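Local coordinates for protein major allergen Dau c 1 (Daucus carota, PDB 2WQL) that acts as a pathogenesis-related plant defence protein and major carrot allergen of the Bet v 1 family, and probably binds small ligands in its internal cavity, at residues S12-A16 against E17-S21; L25-D28 against T29-K33; I90-G93 against F94-S97; K145-E148 against A149-A153. The protein carries 4 engineered substitutions. All coordinates share one frame; numbering follows the deposited sequence.

Contact 1 (S12-A16 against E17-S21)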
loop_
_atom_site.group_PDB
_atom_site.type_symbol
_atom_site.label_atom_id
_atom_site.label_comp_id
_atom_site.label_asym_id
_atom_site.label_seq_id
_atom_site.Cartn_x
_atom_site.Cartn_y
_atom_site.Cartn_z
ATOM N N SER A 12 8.021 8.363 8.000
ATOM C CA SER A 12 9.317 9.012 8.099
ATOM C C SER A 12 10.425 8.080 7.645
ATOM O O SER A 12 10.336 6.883 7.815
ATOM C CB SER A 12 9.593 9.446 9.541
ATOM O OG SER A 12 10.881 10.044 9.670
ATOM N N SER A 13 11.481 8.644 7.080
ATOM C CA SER A 13 12.660 7.870 6.715
ATOM C C SER A 13 13.588 7.681 7.901
ATOM O O SER A 13 14.519 6.892 7.812
ATOM C CB SER A 13 13.429 8.541 5.573
ATOM O OG SER A 13 13.884 9.825 5.944
ATOM N N VAL A 14 13.352 8.416 8.989
ATOM C CA VAL A 14 14.113 8.261 10.220
ATOM C C VAL A 14 13.627 7.009 10.972
ATOM O O VAL A 14 12.453 6.642 10.901
ATOM C CB VAL A 14 13.979 9.504 11.135
ATOM C CG1 VAL A 14 14.636 9.257 12.476
ATOM C CG2 VAL A 14 14.570 10.734 10.467
ATOM N N SER A 15 14.529 6.360 11.698
ATOM C CA SER A 15 14.209 5.106 12.382
ATOM C C SER A 15 13.226 5.312 13.527
ATOM O O SER A 15 13.097 6.408 14.059
ATOM C CB SER A 15 15.484 4.450 12.909
ATOM O OG SER A 15 15.940 5.103 14.078
ATOM N N ALA A 16 12.558 4.229 13.895
ATOM C CA ALA A 16 11.547 4.218 14.959
ATOM C C ALA A 16 12.095 4.648 16.318
ATOM O O ALA A 16 11.469 5.451 17.010
ATOM C CB ALA A 16 10.901 2.810 15.060
ATOM N N GLU A 17 13.245 4.096 16.695
ATOM C CA GLU A 17 13.911 4.465 17.953
ATOM C C GLU A 17 14.182 5.966 18.010
ATOM O O GLU A 17 13.921 6.613 19.014
ATOM C CB GLU A 17 15.239 3.692 18.148
ATOM C CG GLU A 17 15.101 2.408 18.955
ATOM C CD GLU A 17 16.360 1.475 18.892
ATOM O OE1 GLU A 17 17.485 1.858 19.351
ATOM O OE2 GLU A 17 16.220 0.320 18.402
ATOM N N LYS A 18 14.701 6.509 16.919
ATOM C CA LYS A 18 15.113 7.905 16.883
ATOM C C LYS A 18 13.898 8.848 16.904
ATOM O O LYS A 18 13.903 9.856 17.614
ATOM C CB LYS A 18 15.990 8.142 15.654
ATOM C CG LYS A 18 17.138 9.113 15.844
ATOM C CD LYS A 18 18.188 8.944 14.718
ATOM C CE LYS A 18 19.484 9.738 14.973
ATOM N NZ LYS A 18 20.024 10.318 13.696
ATOM N N ILE A 19 12.857 8.516 16.143
ATOM C CA ILE A 19 11.636 9.321 16.116
ATOM C C ILE A 19 11.003 9.380 17.499
ATOM O O ILE A 19 10.656 10.453 17.997
ATOM C CB ILE A 19 10.607 8.768 15.099
ATOM C CG1 ILE A 19 11.017 9.134 13.672
ATOM C CG2 ILE A 19 9.224 9.322 15.349
ATOM C CD1 ILE A 19 10.890 10.605 13.355
ATOM N N PHE A 20 10.869 8.221 18.122
ATOM C CA PHE A 20 10.312 8.132 19.454
ATOM C C PHE A 20 11.094 8.960 20.462
ATOM O O PHE A 20 10.507 9.544 21.361
ATOM C CB PHE A 20 10.292 6.681 19.928
ATOM C CG PHE A 20 9.502 6.470 21.189
ATOM C CD1 PHE A 20 8.109 6.457 21.154
ATOM C CD2 PHE A 20 10.138 6.283 22.396
ATOM C CE1 PHE A 20 7.362 6.249 22.308
ATOM C CE2 PHE A 20 9.400 6.078 23.559
ATOM C CZ PHE A 20 8.006 6.061 23.511
ATOM N N SER A 21 12.416 8.999 20.335
ATOM C CA SER A 21 13.214 9.769 21.273
ATOM C C SER A 21 12.944 11.252 21.066
ATOM O O SER A 21 12.934 12.020 22.016
ATOM C CB SER A 21 14.704 9.462 21.129
ATOM O OG SER A 21 15.203 10.005 19.913
#

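Contact 2 (L25-D28 against T29-K33)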
loop_
_atom_site.group_PDB
_atom_site.type_symbol
_atom_site.label_atom_id
_atom_site.label_comp_id
_atom_site.label_asym_id
_atom_site.label_seq_id
_atom_site.Cartn_x
_atom_site.Cartn_y
_atom_site.Cartn_z
ATOM N N LEU A 25 10.522 11.075 24.290
ATOM C CA LEU A 25 11.483 11.057 25.402
ATOM C C LEU A 25 12.152 12.397 25.665
ATOM O O LEU A 25 12.236 12.826 26.821
ATOM C CB LEU A 25 12.566 9.986 25.187
ATOM C CG LEU A 25 12.081 8.531 25.198
ATOM C CD1 LEU A 25 13.243 7.555 25.120
ATOM C CD2 LEU A 25 11.223 8.267 26.424
ATOM N N ASP A 26 12.620 13.039 24.593
ATOM C CA ASP A 26 13.411 14.268 24.679
ATOM C C ASP A 26 12.635 15.492 24.209
ATOM O O ASP A 26 13.213 16.555 24.004
ATOM C CB ASP A 26 14.687 14.120 23.851
ATOM C CG ASP A 26 15.526 12.929 24.278
ATOM O OD1 ASP A 26 15.547 12.618 25.491
ATOM O OD2 ASP A 26 16.184 12.316 23.404
ATOM N N VAL A 27 11.327 15.355 24.068
ATOM C CA VAL A 27 10.499 16.424 23.515
ATOM C C VAL A 27 10.683 17.796 24.176
ATOM O O VAL A 27 10.656 18.805 23.499
ATOM C CB VAL A 27 8.999 16.052 23.564
ATOM C CG1 VAL A 27 8.463 16.140 25.002
ATOM C CG2 VAL A 27 8.217 16.966 22.634
ATOM N N ASP A 28 10.874 17.842 25.486
ATOM C CA ASP A 28 10.966 19.132 26.196
ATOM C C ASP A 28 12.226 19.946 25.873
ATOM O O ASP A 28 12.192 21.184 25.944
ATOM C CB ASP A 28 10.879 18.939 27.722
ATOM C CG ASP A 28 9.526 18.388 28.175
ATOM O OD1 ASP A 28 8.478 18.822 27.639
ATOM O OD2 ASP A 28 9.504 17.513 29.070
ATOM N N THR A 29 13.338 19.278 25.550
ATOM C CA THR A 29 14.533 20.009 25.096
ATOM C C THR A 29 14.596 20.109 23.563
ATOM O O THR A 29 15.220 21.027 23.019
ATOM C CB THR A 29 15.851 19.405 25.646
ATOM O OG1 THR A 29 16.044 18.097 25.098
ATOM C CG2 THR A 29 15.818 19.330 27.178
ATOM N N VAL A 30 13.949 19.183 22.868
ATOM C CA VAL A 30 13.975 19.191 21.405
ATOM C C VAL A 30 13.090 20.298 20.801
ATOM O O VAL A 30 13.533 21.035 19.923
ATOM C CB VAL A 30 13.607 17.799 20.813
ATOM C CG1 VAL A 30 13.086 17.927 19.390
ATOM C CG2 VAL A 30 14.831 16.876 20.869
ATOM N N ILE A 31 11.856 20.426 21.270
ATOM C CA ILE A 31 10.921 21.388 20.665
ATOM C C ILE A 31 11.413 22.855 20.664
ATOM O O ILE A 31 11.249 23.553 19.678
ATOM C CB ILE A 31 9.508 21.288 21.289
ATOM C CG1 ILE A 31 8.829 20.002 20.831
ATOM C CG2 ILE A 31 8.662 22.466 20.881
ATOM C CD1 ILE A 31 7.445 19.774 21.431
ATOM N N PRO A 32 12.012 23.333 21.757
ATOM C CA PRO A 32 12.562 24.701 21.680
ATOM C C PRO A 32 13.673 24.903 20.639
ATOM O O PRO A 32 13.822 26.005 20.122
ATOM C CB PRO A 32 13.090 24.949 23.094
ATOM C CG PRO A 32 12.265 24.077 23.952
ATOM C CD PRO A 32 11.981 22.835 23.140
ATOM N N LYS A 33 14.440 23.860 20.338
ATOM C CA LYS A 33 15.473 23.941 19.299
ATOM C C LYS A 33 14.884 23.678 17.896
ATOM O O LYS A 33 15.326 24.250 16.909
ATOM C CB LYS A 33 16.620 22.962 19.598
ATOM C CG LYS A 33 17.499 23.321 20.823
#

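Contact 3 (I90-G93 against F94-S97)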
loop_
_atom_site.group_PDB
_atom_site.type_symbol
_atom_site.label_atom_id
_atom_site.label_comp_id
_atom_site.label_asym_id
_atom_site.label_seq_id
_atom_site.Cartn_x
_atom_site.Cartn_y
_atom_site.Cartn_z
ATOM N N ILE A 90 -8.798 24.034 23.336
ATOM C CA ILE A 90 -8.774 22.910 22.399
ATOM C C ILE A 90 -10.015 22.005 22.559
ATOM O O ILE A 90 -10.446 21.359 21.602
ATOM C CB ILE A 90 -7.491 22.047 22.592
ATOM C CG1 ILE A 90 -7.414 20.930 21.544
ATOM C CG2 ILE A 90 -7.441 21.440 23.987
ATOM C CD1 ILE A 90 -6.057 20.225 21.488
ATOM N N LEU A 91 -10.579 21.946 23.770
ATOM C CA LEU A 91 -11.779 21.139 24.019
ATOM C C LEU A 91 -13.060 21.825 23.543
ATOM O O LEU A 91 -14.159 21.302 23.734
ATOM C CB LEU A 91 -11.903 20.817 25.503
ATOM C CG LEU A 91 -10.743 20.040 26.131
ATOM C CD1 LEU A 91 -11.092 19.799 27.576
ATOM C CD2 LEU A 91 -10.433 18.736 25.424
ATOM N N LEU A 92 -12.918 22.989 22.917
ATOM C CA LEU A 92 -14.066 23.761 22.458
ATOM C C LEU A 92 -15.026 23.887 23.647
ATOM O O LEU A 92 -14.591 23.959 24.814
ATOM C CB LEU A 92 -14.714 23.095 21.235
ATOM C CG LEU A 92 -13.726 22.563 20.171
ATOM C CD1 LEU A 92 -14.441 21.745 19.098
ATOM C CD2 LEU A 92 -12.896 23.690 19.536
ATOM N N GLY A 93 -16.324 23.896 23.419
ATOM C CA GLY A 93 -17.205 24.036 24.578
ATOM C C GLY A 93 -17.560 22.739 25.289
ATOM O O GLY A 93 -18.102 22.760 26.378
ATOM N N PHE A 94 -17.270 21.603 24.675
ATOM C CA PHE A 94 -18.055 20.395 24.942
ATOM C C PHE A 94 -17.324 19.070 24.953
ATOM O O PHE A 94 -17.964 18.054 25.242
ATOM C CB PHE A 94 -19.175 20.291 23.886
ATOM C CG PHE A 94 -18.681 20.154 22.460
ATOM C CD1 PHE A 94 -18.524 18.906 21.887
ATOM C CD2 PHE A 94 -18.372 21.283 21.701
ATOM C CE1 PHE A 94 -18.083 18.771 20.584
ATOM C CE2 PHE A 94 -17.908 21.158 20.384
ATOM C CZ PHE A 94 -17.772 19.897 19.826
ATOM N N ILE A 95 -16.037 19.046 24.584
ATOM C CA ILE A 95 -15.249 17.804 24.630
ATOM C C ILE A 95 -14.779 17.607 26.062
ATOM O O ILE A 95 -14.133 18.489 26.625
ATOM C CB ILE A 95 -14.010 17.845 23.712
ATOM C CG1 ILE A 95 -14.415 18.092 22.249
ATOM C CG2 ILE A 95 -13.260 16.536 23.830
ATOM C CD1 ILE A 95 -13.236 18.318 21.275
ATOM N N GLU A 96 -15.124 16.476 26.671
ATOM C CA GLU A 96 -14.700 16.206 28.042
ATOM C C GLU A 96 -13.209 15.890 28.087
ATOM O O GLU A 96 -12.476 16.430 28.933
ATOM C CB GLU A 96 -15.488 15.051 28.639
ATOM C CG GLU A 96 -16.984 15.345 28.819
ATOM C CD GLU A 96 -17.818 14.091 29.143
ATOM O OE1 GLU A 96 -17.371 12.952 28.835
ATOM O OE2 GLU A 96 -18.935 14.254 29.704
ATOM N N SER A 97 -12.761 15.027 27.172
ATOM C CA SER A 97 -11.336 14.718 27.040
ATOM C C SER A 97 -10.997 14.104 25.679
ATOM O O SER A 97 -11.866 13.519 25.027
ATOM C CB SER A 97 -10.902 13.780 28.167
ATOM O OG SER A 97 -11.426 12.478 27.990
#

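Contact 4 (K145-E148 against A149-A153)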
loop_
_atom_site.group_PDB
_atom_site.type_symbol
_atom_site.label_atom_id
_atom_site.label_comp_id
_atom_site.label_asym_id
_atom_site.label_seq_id
_atom_site.Cartn_x
_atom_site.Cartn_y
_atom_site.Cartn_z
ATOM N N LYS A 145 7.226 16.952 11.750
ATOM C CA LYS A 145 8.199 17.131 10.694
ATOM C C LYS A 145 9.282 18.145 11.043
ATOM O O LYS A 145 10.411 18.047 10.569
ATOM C CB LYS A 145 7.497 17.507 9.385
ATOM C CG LYS A 145 6.687 16.359 8.749
ATOM C CD LYS A 145 7.584 15.182 8.356
ATOM C CE LYS A 145 6.864 14.111 7.528
ATOM N NZ LYS A 145 7.801 12.957 7.232
ATOM N N ALA A 146 8.951 19.130 11.863
ATOM C CA ALA A 146 9.967 20.056 12.352
ATOM C C ALA A 146 10.966 19.273 13.212
ATOM O O ALA A 146 12.170 19.500 13.143
ATOM C CB ALA A 146 9.330 21.196 13.145
ATOM N N ILE A 147 10.451 18.339 14.013
ATOM C CA ILE A 147 11.289 17.483 14.853
ATOM C C ILE A 147 12.110 16.506 14.007
ATOM O O ILE A 147 13.303 16.306 14.254
ATOM C CB ILE A 147 10.445 16.722 15.920
ATOM C CG1 ILE A 147 9.925 17.696 16.982
ATOM C CG2 ILE A 147 11.256 15.646 16.617
ATOM C CD1 ILE A 147 8.767 17.156 17.795
ATOM N N GLU A 148 11.482 15.910 13.002
ATOM C CA GLU A 148 12.210 15.061 12.044
ATOM C C GLU A 148 13.419 15.803 11.442
ATOM O O GLU A 148 14.516 15.261 11.329
ATOM C CB GLU A 148 11.275 14.590 10.928
ATOM C CG GLU A 148 11.767 13.366 10.182
ATOM C CD GLU A 148 11.036 13.131 8.863
ATOM O OE1 GLU A 148 11.660 13.351 7.814
ATOM O OE2 GLU A 148 9.846 12.737 8.856
ATOM N N ALA A 149 13.213 17.055 11.074
ATOM C CA ALA A 149 14.280 17.878 10.522
ATOM C C ALA A 149 15.428 18.034 11.513
ATOM O O ALA A 149 16.597 17.924 11.152
ATOM C CB ALA A 149 13.739 19.224 10.129
ATOM N N TYR A 150 15.096 18.284 12.773
ATOM C CA TYR A 150 16.124 18.447 13.807
ATOM C C TYR A 150 16.922 17.132 14.035
ATOM O O TYR A 150 18.148 17.150 14.203
ATOM C CB TYR A 150 15.485 18.951 15.107
ATOM C CG TYR A 150 16.413 18.907 16.293
ATOM C CD1 TYR A 150 17.190 20.003 16.627
ATOM C CD2 TYR A 150 16.514 17.763 17.071
ATOM C CE1 TYR A 150 18.050 19.967 17.710
ATOM C CE2 TYR A 150 17.368 17.707 18.153
ATOM C CZ TYR A 150 18.139 18.810 18.473
ATOM O OH TYR A 150 18.993 18.755 19.557
ATOM N N LEU A 151 16.211 16.003 14.031
ATOM C CA LEU A 151 16.829 14.679 14.166
ATOM C C LEU A 151 17.762 14.325 12.999
ATOM O O LEU A 151 18.841 13.743 13.215
ATOM C CB LEU A 151 15.764 13.594 14.314
ATOM C CG LEU A 151 14.916 13.658 15.591
ATOM C CD1 LEU A 151 13.854 12.583 15.588
ATOM C CD2 LEU A 151 15.780 13.568 16.839
ATOM N N ILE A 152 17.365 14.667 11.775
ATOM C CA ILE A 152 18.201 14.383 10.621
ATOM C C ILE A 152 19.519 15.178 10.688
ATOM O O ILE A 152 20.553 14.709 10.214
ATOM C CB ILE A 152 17.464 14.683 9.310
ATOM C CG1 ILE A 152 16.358 13.652 9.090
ATOM C CG2 ILE A 152 18.434 14.702 8.120
ATOM C CD1 ILE A 152 15.306 14.089 8.068
ATOM N N ALA A 153 19.468 16.366 11.289
ATOM C CA ALA A 153 20.622 17.265 11.370
ATOM C C ALA A 153 21.497 17.042 12.620
ATOM O O ALA A 153 22.665 17.439 12.630
ATOM C CB ALA A 153 20.162 18.707 11.310
#

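Contact 1 (S12-A16 against E17-S21)
I19 reaches back along the chain onto S15, one turn earlier, and onto V14 and S12 in the loop and strand end that precede helix 16-25. Its CB lies 3.6 Å from S15 O, the carbonyl that accepts the backbone N-H of the same isoleucine (I19 N to S15 O, 3.0 Å). CG1, beside the backbone N and anti to the carbonyl carbon (chi1 -76°), is directed back toward the loop and meets V14 CG1 at 3.8 Å. At the tip, CD1 reaches S12 OG at 3.7 Å and also borders V14 CB. Isoleucine suits this buried place because its CG1-CD1 arm is apolar and long enough to span from the first turn to V14 and S12.

V14 adds a second touch: its CG1 lies 3.6 Å from K18 CB, the two side chains crossing at about a right angle, while the charged end of K18 leads away. The serines handle the polar backbone. S15 is the N-cap, and its OG accepts a weak bond from K18 N, 3.4 Å long, at the first turn, where backbone N-H groups lack partners within the helix. S12 OG, anti to the backbone N (chi1 178°), accepts from V14 N at 3.0 Å to form an ST turn, and it also makes a weak hydrogen bond with E148 of helix 130-153. A16, small and buried, packs near V104 and P106.

V14, just before the N-cap, and I19 form a hydrophobic staple beside the S15 cap, opening the first of the two short helices of the Bet v 1 fold.

Contact 2 (L25-D28 against T29-K33)
D26 O and V27 O take up the first N-H groups of helix 27-34, binding V30 N at 3.0 Å (D26) and I31 N at 3.0 Å (V27), both bonds of the ordinary alpha-helical spacing. D26 O receives V30 N nearly end-on to its carbonyl and has a weak second bond from T29 N. D26 marks the break between helices: it is the first residue to leave helix 16-25 and stands at the N-cap of the next, although its side chain makes no capping bond. The next N-H in the series is missing because residue 32 is proline. P32 CD sits instead 3.3 Å from D28 O, and the helix is kinked there.

Among the side chains, T29 has OG1 between its backbone N and carbonyl carbon (chi1 66°), which carries the hydroxyl back toward D26 O, with a weak bond of 3.4 Å. V30 rests its CG2 at 4.1 Å from D26 CB. V27 and I31, one turn apart, lie side by side and point the same way; the side chain of V27 comes within about 4 Å of the bound polyether, and I31 meets Y39, a residue of that pocket.

The chemistry is split between faces. V27 and I31 give the pocket side an apolar surface and V30 packs on I147 and Y150 of helix 130-153, while on the exposed side D28 turns its carboxylate to a salt bridge with R54, a pairing that probably favours the charged form of the aspartate.

Contact 3 (I90-G93 against F94-S97)
Hydrogen bonding between I90-G93 and F94-S97 centres on one acceptor, L91 O, which takes both F94 N (3.3 Å) and I95 N (3.1 Å). The second donor lies in the carbonyl plane; the first is tilted from it by 21°. Between donor and acceptor the chain reverses through L92 and G93, whose backbone angles are close to those of a type II' turn. L92 takes the positive phi (51°) of the first inner position, a place usually given to glycine and costly for leucine; G93 at the second has angles open to most residues.

This turn leads out of the short 3-10 segment and into strand 95-106, joining it to strand 80-87 in the antiparallel sheet of the Bet v 1 fold. Once in the strand, E96 and S97 both face H121 of strand 112-122, a classic beta bulge.

Apolar contacts fall into two groups. On the inner side, L91 and I95 cross obliquely, L91 CD2 lying 3.9 Å from I95 CG2. Both residues are buried, with L91 also against V85 and I95 against V128, so branched aliphatic side chains are well suited here. On the outer side, L92 and F94 run side by side in the same direction. L92 CD1 approaches F94 CE2 at 3.7 Å, coming obliquely to the ring, while I95 CG1 lies 4.0 Å above one face, offset toward the rim. F94 holds its ring at chi1 62°, between backbone N and carbonyl carbon, which turns it back over the turn toward L92 and G93 N.

Contact 4 (K145-E148 against A149-A153)
E148 and I152, one helical turn apart, lie side by side and point the same way, with I152 CD1 3.7 Å from E148 OE1. The glutamate is extended, CG anti to the backbone N (chi1 -160°), and this lets the aliphatic part of its chain run beside the isoleucine while the carboxylate turns to K145. In I152, CG1 is beside the backbone N and bends back over the preceding turn, 3.3 Å from E148 O.

K145 folds at its first two torsions (chi2 -63°) and then straightens, a shape that brings NZ to E148 OE2 at 2.6 Å, on the syn side of the carboxylate. The partners of this salt bridge are three residues apart, close to one helical turn. NZ also donates to T11 O, so the buried acid has a charge partner which is itself bonded to the end of strand 5-12.

On another face, I147 and L151 run alongside each other, I147 CG2 to L151 CD1 4.1 Å. L151 CG, beside its backbone N (chi1 -66°), leans over I147 O at 3.4 Å, and that carbonyl accepts L151 N at 2.9 Å. A149, with only a methyl group, fits where the second subunit approaches: A138 of that subunit packs on it and K134 of that subunit on I152.

Regular bonds from A149 N, Y150 N, L151 N and I152 N, each to the carbonyl four residues back, complete the last turns of the long C-terminal helix that is the hallmark of the Bet v 1 fold.

Overall arrangement
Contacts 1, 2 and 4 gather on one side of the chain's centre, where the two short helices meet the C-terminal end of the long one; contact 3 lies on the opposite side, at a turn leading into the sheet. Contact 1 is mostly buried, the others partly. Contacts 1 and 2 adjoin through S21 O and D26 N, 2.8 Å apart. Contact 4 receives V14 of contact 1 on E148 and I152 and V30 of contact 2 on I147 and Y150, and also faces the second subunit. Chemistry follows position: serine capping at 12-21, an uncapped helix start and proline kink at 25-33, one doubly used carbonyl at 90-97, and plain alpha-helical bonding with a salt bridge at 145-153.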